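Local coordinates for uncharacterized protein (Acinetobacter baumannii, PDB 5D66), which is of unknown function but folds as an ankyrin repeat domain, a scaffold that most often mediates binding to other proteins, at residues N63-I68 against P72-G77; G80-L85 against V118-A123; G102-I107 against A124-N129; P108-G113 against W136-E141; H179-G184 against L191-G196. One frame throughout, in Å; residues are numbered along the deposited sequence.

Contact 1 of 5, residues N63-I68 against P72-G77; sequences NAKDNI and PYLYAG
K65 and L74 cross obliquely, methylene against methyl, with CE of K65 4.0 Å from CD1 of L74. The lysine reaches this position as an extended chain: CG lies anti to the carbonyl carbon (chi1 -78°), and the atoms beyond it run straight on. Its aliphatic part lies against the leucine while NZ passes to polar partners elsewhere, the carbonyl oxygen of T98 and OE1 of Q69. One residue back the loop touches the helix through its backbone, A64 O standing 3.4 Å from CD of P72, a carbonyl oxygen resting against a ring carbon with no bond to it. N63 completes the row: OD1 comes obliquely to the Y73 ring, 4.3 Å from CD2. That amide is held by main-chain groups, OD1 by D94 N and ND2 by G92 O, so its stance beside the tyrosine is set from outside the pair.

Farther along, the loop is shaped by an Asx turn, in which I68 N donates to D66 OD1 over 3.0 Å from above the carboxylate plane. OD2 of the same residue makes a salt bridge with R45. Here an ankyrin loop folds back over the start of the next helix, where S71 and P72 recall the Thr-Pro opening of the TPLH signature. Helix 39-45 flanks P72, through L40, M41 and T44, whereas helix 82-90 supplies L85, T88 and L89 around Y73.

Contact 2 of 5, residues G80-L85 against V118-A123; sequences GYLKIL and VRTLIA
L82 and L85 of helix 82-90 face T120 and L121 of helix 115-124, and their meeting illustrates the helix stacking by which an ankyrin array is built. At the start of the first segment G80 closes the preceding helix with a Schellman motif, its positive phi suiting glycine. Y81 then occupies the N-cap position, at the centre of an inverse gamma turn, and its carbonyl oxygen already receives L85 N.

L82 is the first residue to cross. Its CD1 rests on the threonine side chain, 3.7 Å from T120 OG1 and 4.1 Å from both CB and CG2, a van der Waals touch of methyl on hydroxyl and carbon, with no bond to the oxygen; because the leucine was modelled in two conformers, it describes only one of them. The hydroxyl it covers is engaged within its own helix by the carbonyl oxygen of E116, with a weak further bond from R86 NH1.

One turn later L85 makes the more deeply buried approach, pointing its CB at the other helix. With CG opposite the backbone N (chi1 176°), both of its methyls turn to the branch of L121, while Y73 and A76 of helix 72-79 border the same leucine. CD2 of L85 also approaches CG2 of T120 at 4.3 Å, bridging the two neighbours. The two leucines meet methyl on methyl: CD2 of L85 sits 3.9 Å from CD2 of L121, with CD1 of L85 only slightly farther from that atom, at 4.1 Å.

Contact 3 of 5, residues G102-I107 against A124-N129; sequences GGTALI and AGVNVN
The T104-A105-L106 opening, a variant of the ankyrin TPLH signature, meets the loop of V126 and V128 that follows helix 115-124. One methyl does most of the work. CG1 of V126 approaches the threonine over its branch point, 3.6 Å from T104 CB, and presses equally on the next residue but one, 3.7 Å from L106 CB. The two β-branched side chains slide past each other in opposite directions. V126 offers this methyl because CG1 stands opposite its own backbone N, chi1 179°. Farther out, L106 reaches V128, CD2 lying 4.0 Å from CG1.

Polar matching is left to one water. It lies 2.7 Å from T104 OG1 and donates to N127 O, also at 2.7 Å, linking T104 to the loop. The same hydroxyl accepts a weak, bent capping bond from L106 N, so one oxygen serves both the turn that leads into the helix and the bridging water. On the loop side two local features shape the chain: a Schellman motif at G125, whose backbone angles call for glycine, and an Asx turn in which N129 N donates to N127 OD1 over 2.8 Å from above the carbonyl plane.

Around this buried junction L121 of helix 115-124 packs on A105, L106 and V126, and V118 adds to the cover of L106. Y73 of helix 72-79 closes in on A105 and V126, while A138 of helix 138-144, the next helix but one along the chain from helix 106-111, touches L106.

Contact 4 of 5, residues P108-G113 against W136-E141; sequences PAAERG and WTALLE
E111 and E141 meet at a single oxygen, OE1 of E141, along which the whole E111 side chain passes. Its CB is closest, 3.2 Å from that oxygen; CG follows at 3.4 Å and CD at 3.3 Å. At the tip, OE1 of E111 lies 3.4 Å from OE1 of E141, and OE2 is more distant, at 4.0 Å. So even a spacing reflects the extended chain of E111, whose CG is placed opposite the backbone N by a chi1 of 177°, laying the chain beside the oxygen. The two carboxylates are almost perpendicular, their planes 86° apart, and E141 OE1 comes end-on to the flank of E111. On the far branch, OE2 of E141 accepts from N132 ND2, a bond that helps to set how the buried group is turned; OE2 also lies in plane at the W136 ring edge.

Beside the glutamates the helices come together through their smallest residues. A110 CB touches A138 both at the carbonyl oxygen and at CB, the two methyls being 4.0 Å apart, a closeness that alanine on both sides permits. T137 caps helix 138-144, its OG1 accepting a nearly straight bond from L140 N. These helices, 106-111 and 138-144, are neighbours in the ankyrin stack, and their meeting exemplifies packing by small side chains.

Chemically, the two close OE1 oxygens are acceptors with no bond between them. Their proximity would be expected to raise the proton affinity of at least one carboxylate, the buried E141 being the likelier, although the bond from N132 would partly offset this.

Contact 5 of 5, residues H179-G184 against L191-G196; sequences HARTRG and LLLVAG
The carbonyl oxygen of H179 is gripped by R183 twice: NH1 donates to it over 2.9 Å, the oxygen lying in the plane of the guanidinium, and the backbone N adds a weak bond. NH1 is shared in turn with the H179 ring, giving a weak bond to ND1 at its edge. With NE2 bound to D170, the imidazole is held at both nitrogens, and R183 folds back along helix 176-183.

Across to helix 186-194 the contact itself is lighter. CB of A180 meets CD1 of L192 at 4.0 Å, a methyl on the buried side of the pair. Nearer solvent, R181 and L193 cross at about a right angle, NH2 standing 3.9 Å from CD2. The arginine gets there as an extended chain from CG to NE, and its NE forms a salt bridge with E189, so the leucine borders an already paired guanidinium.

Helices 176-183 and 186-194, successive in the chain, run roughly antiparallel at the C-terminal end of the ankyrin array, each closed by a Schellman glycine, G184 and G196. L160 of helix 150-162 backs L191, L192 and A195, while L140, I143 and I144 of helix 138-144 pack against H179.

How the contacts relate
Contacts 1 to 4 form one continuous body, and contact 5 joins it at the C-terminal end of the stack. Contacts 3 and 4 share helix 106-111 and are centred 9 Å apart, with I107 CG2 packed 3.4 Å from E141 CD. Contacts 2 and 3 meet through the probable hydrogen bond of V126 N to L121 O, 3.1 Å. Y73 ties contact 1 to both, its OH lying 3.4 Å from A105 CB and its CD1 3.7 Å from L85 CD1. Contact 5 touches contact 4 through L140 CD2 and H179 CD2, 3.7 Å apart, yet its centre is about 33 Å from that of contact 1, a distance bridged by neighbour-to-neighbour packing along part of the array.

Contact 1 of 5, residues N63-I68 against P72-G77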
# COMPACT_ATOMS: atom_id res chain seq x y z
N ASN A 63 -10.92 -3.43 -4.03
CA ASN A 63 -10.03 -4.49 -4.47
C ASN A 63 -10.09 -4.77 -5.95
O ASN A 63 -9.40 -5.65 -6.42
CB ASN A 63 -10.35 -5.78 -3.72
CG ASN A 63 -10.23 -5.56 -2.21
OD1 ASN A 63 -9.16 -5.16 -1.73
ND2 ASN A 63 -11.28 -5.89 -1.46
N ALA A 64 -10.93 -4.07 -6.71
CA ALA A 64 -10.94 -4.27 -8.15
C ALA A 64 -9.56 -3.90 -8.69
O ALA A 64 -8.99 -2.92 -8.24
CB ALA A 64 -12.02 -3.42 -8.81
N LYS A 65 -9.07 -4.67 -9.64
CA LYS A 65 -7.75 -4.47 -10.21
C LYS A 65 -7.77 -3.87 -11.62
O LYS A 65 -8.69 -4.10 -12.37
CB LYS A 65 -6.90 -5.75 -10.18
CG LYS A 65 -6.29 -6.04 -8.79
CD LYS A 65 -5.44 -7.27 -8.77
CE LYS A 65 -4.60 -7.37 -7.47
NZ LYS A 65 -3.88 -8.68 -7.50
N ASP A 66 -6.71 -3.17 -11.92
CA ASP A 66 -6.41 -2.65 -13.25
C ASP A 66 -5.41 -3.55 -13.95
O ASP A 66 -4.95 -4.56 -13.41
CB ASP A 66 -6.00 -1.19 -13.16
CG ASP A 66 -4.57 -0.94 -12.71
OD1 ASP A 66 -3.88 -1.91 -12.34
OD2 ASP A 66 -4.16 0.25 -12.80
N ASN A 67 -4.98 -3.13 -15.11
CA ASN A 67 -4.15 -3.98 -16.00
C ASN A 67 -2.68 -4.01 -15.57
O ASN A 67 -1.93 -4.71 -16.25
CB ASN A 67 -4.34 -3.56 -17.45
CG ASN A 67 -3.86 -2.18 -17.76
OD1 ASN A 67 -3.01 -1.65 -17.06
ND2 ASN A 67 -4.29 -1.63 -18.88
N ILE A 68 -2.30 -3.41 -14.46
CA ILE A 68 -1.00 -3.65 -13.79
C ILE A 68 -1.19 -4.20 -12.38
O ILE A 68 -0.23 -4.17 -11.62
CB ILE A 68 -0.06 -2.45 -13.84
CG1 ILE A 68 -0.58 -1.25 -13.05
CG2 ILE A 68 0.23 -2.10 -15.32
CD1 ILE A 68 0.40 -0.12 -12.90
N PRO A 72 -7.47 0.12 -5.72
CA PRO A 72 -7.48 1.36 -4.93
C PRO A 72 -6.73 1.22 -3.58
O PRO A 72 -5.93 2.06 -3.23
CB PRO A 72 -8.97 1.72 -4.80
CG PRO A 72 -9.52 1.16 -6.11
CD PRO A 72 -8.77 -0.10 -6.37
N TYR A 73 -7.03 0.14 -2.85
CA TYR A 73 -6.34 -0.13 -1.59
C TYR A 73 -4.82 -0.26 -1.81
O TYR A 73 -4.01 0.35 -1.10
CB TYR A 73 -6.95 -1.39 -0.96
CG TYR A 73 -6.00 -2.13 -0.04
CD1 TYR A 73 -5.64 -1.61 1.18
CD2 TYR A 73 -5.45 -3.34 -0.42
CE1 TYR A 73 -4.76 -2.31 2.01
CE2 TYR A 73 -4.58 -4.04 0.39
CZ TYR A 73 -4.20 -3.50 1.58
OH TYR A 73 -3.31 -4.16 2.41
N LEU A 74 -4.40 -1.14 -2.73
CA LEU A 74 -2.98 -1.40 -2.90
C LEU A 74 -2.21 -0.15 -3.30
O LEU A 74 -1.10 0.09 -2.82
CB LEU A 74 -2.73 -2.52 -3.89
CG LEU A 74 -3.10 -3.89 -3.45
CD1 LEU A 74 -3.23 -4.85 -4.65
CD2 LEU A 74 -2.04 -4.44 -2.52
N TYR A 75 -2.78 0.62 -4.22
CA TYR A 75 -2.14 1.79 -4.74
C TYR A 75 -2.08 2.90 -3.66
O TYR A 75 -1.07 3.58 -3.49
CB TYR A 75 -2.90 2.35 -5.92
CG TYR A 75 -2.20 3.43 -6.70
CD1 TYR A 75 -1.41 3.11 -7.76
CD2 TYR A 75 -2.35 4.76 -6.39
CE1 TYR A 75 -0.72 4.08 -8.48
CE2 TYR A 75 -1.70 5.72 -7.09
CZ TYR A 75 -0.88 5.39 -8.15
OH TYR A 75 -0.24 6.37 -8.90
N ALA A 76 -3.17 3.10 -2.91
CA ALA A 76 -3.18 4.12 -1.86
C ALA A 76 -2.11 3.78 -0.82
O ALA A 76 -1.41 4.68 -0.32
CB ALA A 76 -4.53 4.27 -1.21
N GLY A 77 -1.97 2.51 -0.47
CA GLY A 77 -0.92 2.13 0.47
C GLY A 77 0.48 2.39 -0.09
O GLY A 77 1.35 2.99 0.58

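Contact 2 of 5, residues G80-L85 against V118-A123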
# COMPACT_ATOMS: atom_id res chain seq x y z
N GLY A 80 1.22 6.18 -0.12
CA GLY A 80 1.03 6.99 1.08
C GLY A 80 -0.17 7.92 1.00
O GLY A 80 -0.18 8.98 1.62
N TYR A 81 -1.17 7.54 0.23
CA TYR A 81 -2.42 8.33 0.13
C TYR A 81 -3.28 7.85 1.31
O TYR A 81 -4.19 7.05 1.18
CB TYR A 81 -3.09 8.10 -1.21
CG TYR A 81 -2.36 8.66 -2.42
CD1 TYR A 81 -1.27 9.52 -2.32
CD2 TYR A 81 -2.78 8.30 -3.68
CE1 TYR A 81 -0.63 10.00 -3.46
CE2 TYR A 81 -2.16 8.82 -4.83
CZ TYR A 81 -1.09 9.66 -4.68
OH TYR A 81 -0.48 10.16 -5.82
N LEU A 82 -3.01 8.44 2.47
CA LEU A 82 -3.43 7.84 3.70
C LEU A 82 -4.93 8.06 3.94
O LEU A 82 -5.59 7.17 4.48
CB LEU A 82 -2.52 8.37 4.79
CG LEU A 82 -2.75 7.79 6.17
CD1 LEU A 82 -2.64 6.26 6.16
CD2 LEU A 82 -1.69 8.42 7.07
N LYS A 83 -5.48 9.19 3.50
CA LYS A 83 -6.91 9.42 3.68
C LYS A 83 -7.72 8.38 2.87
O LYS A 83 -8.63 7.74 3.38
CB LYS A 83 -7.31 10.86 3.31
CG LYS A 83 -6.71 11.83 4.34
CD LYS A 83 -6.95 13.25 3.98
CE LYS A 83 -6.60 14.18 5.10
NZ LYS A 83 -6.98 15.54 4.72
N ILE A 84 -7.35 8.16 1.62
CA ILE A 84 -8.02 7.15 0.80
C ILE A 84 -7.75 5.77 1.39
O ILE A 84 -8.67 4.95 1.47
CB ILE A 84 -7.62 7.25 -0.66
CG1 ILE A 84 -8.15 8.55 -1.28
CG2 ILE A 84 -8.20 6.06 -1.44
CD1 ILE A 84 -7.74 8.79 -2.70
N LEU A 85 -6.50 5.50 1.78
CA LEU A 85 -6.22 4.19 2.35
C LEU A 85 -7.14 3.87 3.54
O LEU A 85 -7.68 2.76 3.63
CB LEU A 85 -4.76 4.11 2.77
CG LEU A 85 -4.37 2.83 3.46
CD1 LEU A 85 -4.47 1.64 2.46
CD2 LEU A 85 -3.00 2.89 4.04
N VAL A 118 2.78 2.82 7.07
CA VAL A 118 3.25 1.60 7.69
C VAL A 118 2.53 1.34 9.04
O VAL A 118 2.04 0.25 9.28
CB VAL A 118 4.79 1.62 7.85
CG1 VAL A 118 5.26 0.50 8.81
CG2 VAL A 118 5.46 1.53 6.51
N ARG A 119 2.49 2.37 9.86
CA ARG A 119 1.83 2.24 11.16
C ARG A 119 0.37 1.76 10.97
O ARG A 119 -0.10 0.86 11.67
CB ARG A 119 1.90 3.57 11.93
CG ARG A 119 1.53 3.46 13.37
CD ARG A 119 1.39 4.84 14.07
NE ARG A 119 2.40 5.88 13.76
CZ ARG A 119 3.66 5.89 14.20
NH1 ARG A 119 4.09 5.00 15.08
NH2 ARG A 119 4.49 6.84 13.80
N THR A 120 -0.33 2.40 10.08
CA THR A 120 -1.72 2.13 9.78
C THR A 120 -1.93 0.72 9.29
O THR A 120 -2.88 0.03 9.72
CB THR A 120 -2.23 3.16 8.78
OG1 THR A 120 -2.20 4.49 9.39
CG2 THR A 120 -3.67 2.90 8.32
N LEU A 121 -1.11 0.27 8.36
CA LEU A 121 -1.21 -1.07 7.81
C LEU A 121 -0.87 -2.15 8.81
O LEU A 121 -1.50 -3.20 8.82
CB LEU A 121 -0.42 -1.17 6.52
CG LEU A 121 -1.00 -0.34 5.35
CD1 LEU A 121 0.04 -0.31 4.22
CD2 LEU A 121 -2.26 -0.87 4.82
N ILE A 122 0.16 -1.92 9.64
CA ILE A 122 0.44 -2.83 10.73
C ILE A 122 -0.78 -2.98 11.64
O ILE A 122 -1.19 -4.10 11.98
CB ILE A 122 1.67 -2.39 11.53
CG1 ILE A 122 2.96 -2.60 10.71
CG2 ILE A 122 1.76 -3.14 12.83
CD1 ILE A 122 4.17 -1.92 11.35
N ALA A 123 -1.35 -1.85 12.03
CA ALA A 123 -2.50 -1.84 12.94
C ALA A 123 -3.69 -2.57 12.33
O ALA A 123 -4.46 -3.21 13.07
CB ALA A 123 -2.90 -0.43 13.32

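Contact 3 of 5, residues G102-I107 against A124-N129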
# COMPACT_ATOMS: atom_id res chain seq x y z
N GLY A 102 3.83 -9.01 -6.24
CA GLY A 102 3.53 -9.97 -5.24
C GLY A 102 3.63 -9.49 -3.83
O GLY A 102 3.68 -10.29 -2.91
N GLY A 103 3.58 -8.18 -3.65
CA GLY A 103 3.64 -7.59 -2.34
C GLY A 103 2.30 -7.13 -1.81
O GLY A 103 1.39 -6.84 -2.52
N THR A 104 2.16 -7.15 -0.48
CA THR A 104 1.08 -6.48 0.16
C THR A 104 1.22 -4.96 0.03
O THR A 104 2.24 -4.48 -0.43
CB THR A 104 1.09 -6.82 1.65
OG1 THR A 104 2.30 -6.26 2.17
CG2 THR A 104 0.98 -8.27 1.97
N ALA A 105 0.21 -4.22 0.48
CA ALA A 105 0.31 -2.75 0.49
C ALA A 105 1.43 -2.26 1.43
O ALA A 105 1.94 -1.17 1.28
CB ALA A 105 -1.03 -2.13 0.87
N LEU A 106 1.73 -3.06 2.45
CA LEU A 106 2.73 -2.69 3.43
C LEU A 106 4.12 -2.62 2.88
O LEU A 106 4.93 -1.79 3.31
CB LEU A 106 2.68 -3.66 4.62
CG LEU A 106 3.65 -3.51 5.71
CD1 LEU A 106 3.54 -2.08 6.36
CD2 LEU A 106 3.48 -4.55 6.76
N ILE A 107 4.47 -3.51 1.97
CA ILE A 107 5.86 -3.60 1.48
C ILE A 107 6.26 -2.30 0.76
O ILE A 107 7.30 -1.71 1.13
CB ILE A 107 6.12 -4.88 0.68
CG1 ILE A 107 5.91 -6.10 1.59
CG2 ILE A 107 7.56 -4.83 0.16
CD1 ILE A 107 6.10 -7.40 0.92
N ALA A 124 -3.87 -2.45 11.01
CA ALA A 124 -4.97 -3.11 10.34
C ALA A 124 -4.86 -4.64 10.26
O ALA A 124 -5.85 -5.32 10.09
CB ALA A 124 -5.13 -2.57 8.92
N GLY A 125 -3.61 -5.13 10.35
CA GLY A 125 -3.35 -6.56 10.27
C GLY A 125 -2.69 -7.05 9.03
O GLY A 125 -2.69 -8.27 8.81
N VAL A 126 -2.14 -6.20 8.18
CA VAL A 126 -1.39 -6.74 7.03
C VAL A 126 -0.25 -7.61 7.57
O VAL A 126 0.45 -7.21 8.50
CB VAL A 126 -0.87 -5.58 6.15
CG1 VAL A 126 -0.08 -6.17 4.98
CG2 VAL A 126 -2.02 -4.75 5.57
N ASN A 127 -0.01 -8.74 6.93
CA ASN A 127 0.97 -9.72 7.42
C ASN A 127 2.38 -9.15 7.27
O ASN A 127 2.92 -9.09 6.13
CB ASN A 127 0.79 -10.98 6.63
CG ASN A 127 1.83 -12.06 6.95
OD1 ASN A 127 2.67 -11.91 7.83
ND2 ASN A 127 1.79 -13.13 6.20
N VAL A 128 3.03 -8.81 8.37
CA VAL A 128 4.36 -8.25 8.33
C VAL A 128 5.38 -9.22 7.74
O VAL A 128 6.46 -8.79 7.29
CB VAL A 128 4.81 -7.74 9.70
CG1 VAL A 128 3.98 -6.56 10.15
CG2 VAL A 128 4.85 -8.83 10.73
N ASN A 129 5.12 -10.52 7.79
CA ASN A 129 6.06 -11.52 7.31
C ASN A 129 5.87 -11.95 5.83
O ASN A 129 6.52 -12.86 5.36
CB ASN A 129 6.05 -12.75 8.22
CG ASN A 129 6.71 -12.46 9.55
OD1 ASN A 129 7.65 -11.67 9.65
ND2 ASN A 129 6.22 -13.10 10.60
O HOH W 1 3.65 -7.26 4.25

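Contact 4 of 5, residues P108-G113 against W136-E141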
# COMPACT_ATOMS: atom_id res chain seq x y z
N PRO A 108 5.49 -1.78 -0.21
CA PRO A 108 5.88 -0.51 -0.83
C PRO A 108 5.81 0.65 0.12
O PRO A 108 6.60 1.61 0.02
CB PRO A 108 4.94 -0.38 -2.03
CG PRO A 108 3.76 -1.24 -1.67
CD PRO A 108 4.40 -2.41 -0.98
N ALA A 109 4.89 0.65 1.09
CA ALA A 109 4.83 1.72 2.08
C ALA A 109 6.14 1.76 2.86
O ALA A 109 6.72 2.84 3.10
CB ALA A 109 3.66 1.51 2.98
N ALA A 110 6.66 0.59 3.24
CA ALA A 110 7.93 0.53 3.94
C ALA A 110 9.08 0.97 3.03
O ALA A 110 9.95 1.72 3.41
CB ALA A 110 8.12 -0.88 4.49
N GLU A 111 9.11 0.43 1.80
CA GLU A 111 10.08 0.79 0.80
C GLU A 111 10.24 2.29 0.64
O GLU A 111 11.35 2.83 0.54
CB GLU A 111 9.64 0.19 -0.54
CG GLU A 111 10.50 0.50 -1.72
CD GLU A 111 9.85 0.02 -3.05
OE1 GLU A 111 8.66 -0.33 -3.10
OE2 GLU A 111 10.54 0.16 -4.09
N ARG A 112 9.11 2.98 0.59
CA ARG A 112 9.07 4.38 0.27
C ARG A 112 9.19 5.28 1.50
O ARG A 112 9.22 6.49 1.39
CB ARG A 112 7.86 4.71 -0.56
CG ARG A 112 7.88 3.93 -1.90
CD ARG A 112 6.73 4.08 -2.66
NE ARG A 112 6.59 3.08 -3.69
CZ ARG A 112 5.58 3.08 -4.55
NH1 ARG A 112 4.76 4.10 -4.64
NH2 ARG A 112 5.53 2.12 -5.49
N GLY A 113 9.28 4.68 2.68
CA GLY A 113 9.49 5.46 3.88
C GLY A 113 8.27 6.15 4.38
O GLY A 113 8.38 7.15 5.09
N TRP A 136 11.55 -10.29 -0.98
CA TRP A 136 11.73 -9.29 0.04
C TRP A 136 10.45 -9.17 0.88
O TRP A 136 9.34 -9.21 0.38
CB TRP A 136 12.13 -7.92 -0.48
CG TRP A 136 13.44 -7.84 -1.15
CD1 TRP A 136 14.52 -8.62 -0.87
CD2 TRP A 136 13.87 -6.94 -2.16
NE1 TRP A 136 15.59 -8.26 -1.64
CE2 TRP A 136 15.22 -7.22 -2.44
CE3 TRP A 136 13.20 -5.98 -2.98
CZ2 TRP A 136 15.94 -6.54 -3.44
CZ3 TRP A 136 13.93 -5.27 -3.93
CH2 TRP A 136 15.31 -5.54 -4.14
N THR A 137 10.66 -8.97 2.18
CA THR A 137 9.65 -8.58 3.13
C THR A 137 9.65 -7.03 3.24
O THR A 137 10.59 -6.35 2.76
CB THR A 137 9.98 -9.18 4.49
OG1 THR A 137 11.30 -8.68 4.80
CG2 THR A 137 9.96 -10.65 4.55
N ALA A 138 8.71 -6.49 3.98
CA ALA A 138 8.72 -5.08 4.32
C ALA A 138 10.04 -4.70 5.03
O ALA A 138 10.58 -3.68 4.73
CB ALA A 138 7.51 -4.74 5.14
N LEU A 139 10.45 -5.52 6.00
CA LEU A 139 11.67 -5.30 6.72
C LEU A 139 12.89 -5.23 5.77
O LEU A 139 13.71 -4.30 5.86
CB LEU A 139 11.87 -6.36 7.79
CG LEU A 139 13.10 -6.24 8.68
CD1 LEU A 139 13.14 -4.98 9.45
CD2 LEU A 139 13.17 -7.43 9.59
N LEU A 140 13.02 -6.20 4.90
CA LEU A 140 14.13 -6.22 3.96
C LEU A 140 14.12 -5.00 3.09
O LEU A 140 15.17 -4.36 2.87
CB LEU A 140 14.17 -7.50 3.16
CG LEU A 140 14.65 -8.72 3.92
CD1 LEU A 140 14.25 -10.01 3.25
CD2 LEU A 140 16.17 -8.71 4.07
N GLU A 141 12.97 -4.65 2.51
CA GLU A 141 12.94 -3.44 1.67
C GLU A 141 13.26 -2.17 2.44
O GLU A 141 13.93 -1.30 1.90
CB GLU A 141 11.61 -3.30 0.94
CG GLU A 141 11.39 -4.40 -0.09
CD GLU A 141 10.55 -4.00 -1.30
OE1 GLU A 141 10.28 -2.85 -1.49
OE2 GLU A 141 10.19 -4.88 -2.10

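Contact 5 of 5, residues H179-G184 against L191-G196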
# COMPACT_ATOMS: atom_id res chain seq x y z
N HIS A 179 22.38 -7.40 5.96
CA HIS A 179 22.10 -6.24 5.14
C HIS A 179 22.39 -4.93 5.86
O HIS A 179 22.95 -3.99 5.27
CB HIS A 179 20.69 -6.26 4.58
CG HIS A 179 20.51 -7.14 3.39
ND1 HIS A 179 21.19 -6.92 2.22
CD2 HIS A 179 19.72 -8.20 3.17
CE1 HIS A 179 20.81 -7.78 1.30
NE2 HIS A 179 19.94 -8.58 1.87
N ALA A 180 21.98 -4.83 7.11
CA ALA A 180 22.24 -3.63 7.90
C ALA A 180 23.74 -3.44 8.13
O ALA A 180 24.28 -2.31 8.03
CB ALA A 180 21.50 -3.72 9.19
N ARG A 181 24.43 -4.52 8.47
CA ARG A 181 25.86 -4.45 8.77
C ARG A 181 26.64 -4.03 7.53
O ARG A 181 27.57 -3.22 7.60
CB ARG A 181 26.32 -5.79 9.31
CG ARG A 181 26.01 -6.02 10.75
CD ARG A 181 26.29 -7.38 11.24
NE ARG A 181 26.13 -7.44 12.69
CZ ARG A 181 26.16 -8.58 13.38
NH1 ARG A 181 26.30 -9.76 12.76
NH2 ARG A 181 26.07 -8.55 14.69
N THR A 182 26.33 -4.61 6.37
CA THR A 182 27.03 -4.33 5.13
C THR A 182 26.95 -2.83 4.79
O THR A 182 27.86 -2.30 4.17
CB THR A 182 26.48 -5.23 4.01
OG1 THR A 182 26.96 -6.57 4.21
CG2 THR A 182 26.93 -4.76 2.67
N ARG A 183 25.84 -2.20 5.17
CA ARG A 183 25.56 -0.82 4.90
C ARG A 183 25.98 0.11 6.03
O ARG A 183 25.91 1.35 5.85
CB ARG A 183 24.09 -0.66 4.60
CG ARG A 183 23.73 -1.27 3.27
CD ARG A 183 22.26 -1.42 3.06
NE ARG A 183 21.94 -2.03 1.76
CZ ARG A 183 22.10 -3.32 1.47
NH1 ARG A 183 22.48 -4.19 2.40
NH2 ARG A 183 21.80 -3.75 0.22
N GLY A 184 26.46 -0.41 7.15
CA GLY A 184 26.84 0.45 8.25
C GLY A 184 25.70 1.15 8.94
O GLY A 184 25.88 2.21 9.52
N LEU A 191 18.53 -2.25 16.61
CA LEU A 191 17.14 -2.65 16.67
C LEU A 191 16.91 -4.10 16.32
O LEU A 191 16.16 -4.80 17.00
CB LEU A 191 16.31 -1.78 15.71
CG LEU A 191 16.17 -0.32 16.10
CD1 LEU A 191 15.68 0.54 14.94
CD2 LEU A 191 15.23 -0.16 17.30
N LEU A 192 17.59 -4.58 15.28
CA LEU A 192 17.50 -5.97 14.85
C LEU A 192 18.03 -6.93 15.93
O LEU A 192 17.43 -7.97 16.23
CB LEU A 192 18.26 -6.17 13.56
CG LEU A 192 17.55 -5.64 12.32
CD1 LEU A 192 18.49 -5.59 11.15
CD2 LEU A 192 16.37 -6.47 11.96
N LEU A 193 19.20 -6.62 16.48
CA LEU A 193 19.82 -7.49 17.50
C LEU A 193 18.92 -7.65 18.73
O LEU A 193 18.75 -8.75 19.20
CB LEU A 193 21.19 -6.97 17.90
CG LEU A 193 22.28 -7.18 16.84
CD1 LEU A 193 23.47 -6.31 17.19
CD2 LEU A 193 22.65 -8.62 16.63
N VAL A 194 18.31 -6.57 19.20
CA VAL A 194 17.47 -6.73 20.37
C VAL A 194 16.18 -7.53 20.04
O VAL A 194 15.62 -8.15 20.91
CB VAL A 194 17.25 -5.37 21.14
CG1 VAL A 194 18.59 -4.64 21.48
CG2 VAL A 194 16.40 -4.44 20.33
N ALA A 195 15.76 -7.55 18.77
CA ALA A 195 14.64 -8.36 18.31
C ALA A 195 15.01 -9.83 18.08
O ALA A 195 14.13 -10.60 17.66
CB ALA A 195 14.11 -7.74 17.01
N GLY A 196 16.26 -10.20 18.31
CA GLY A 196 16.69 -11.60 18.11
C GLY A 196 17.31 -11.92 16.78
O GLY A 196 17.41 -13.09 16.44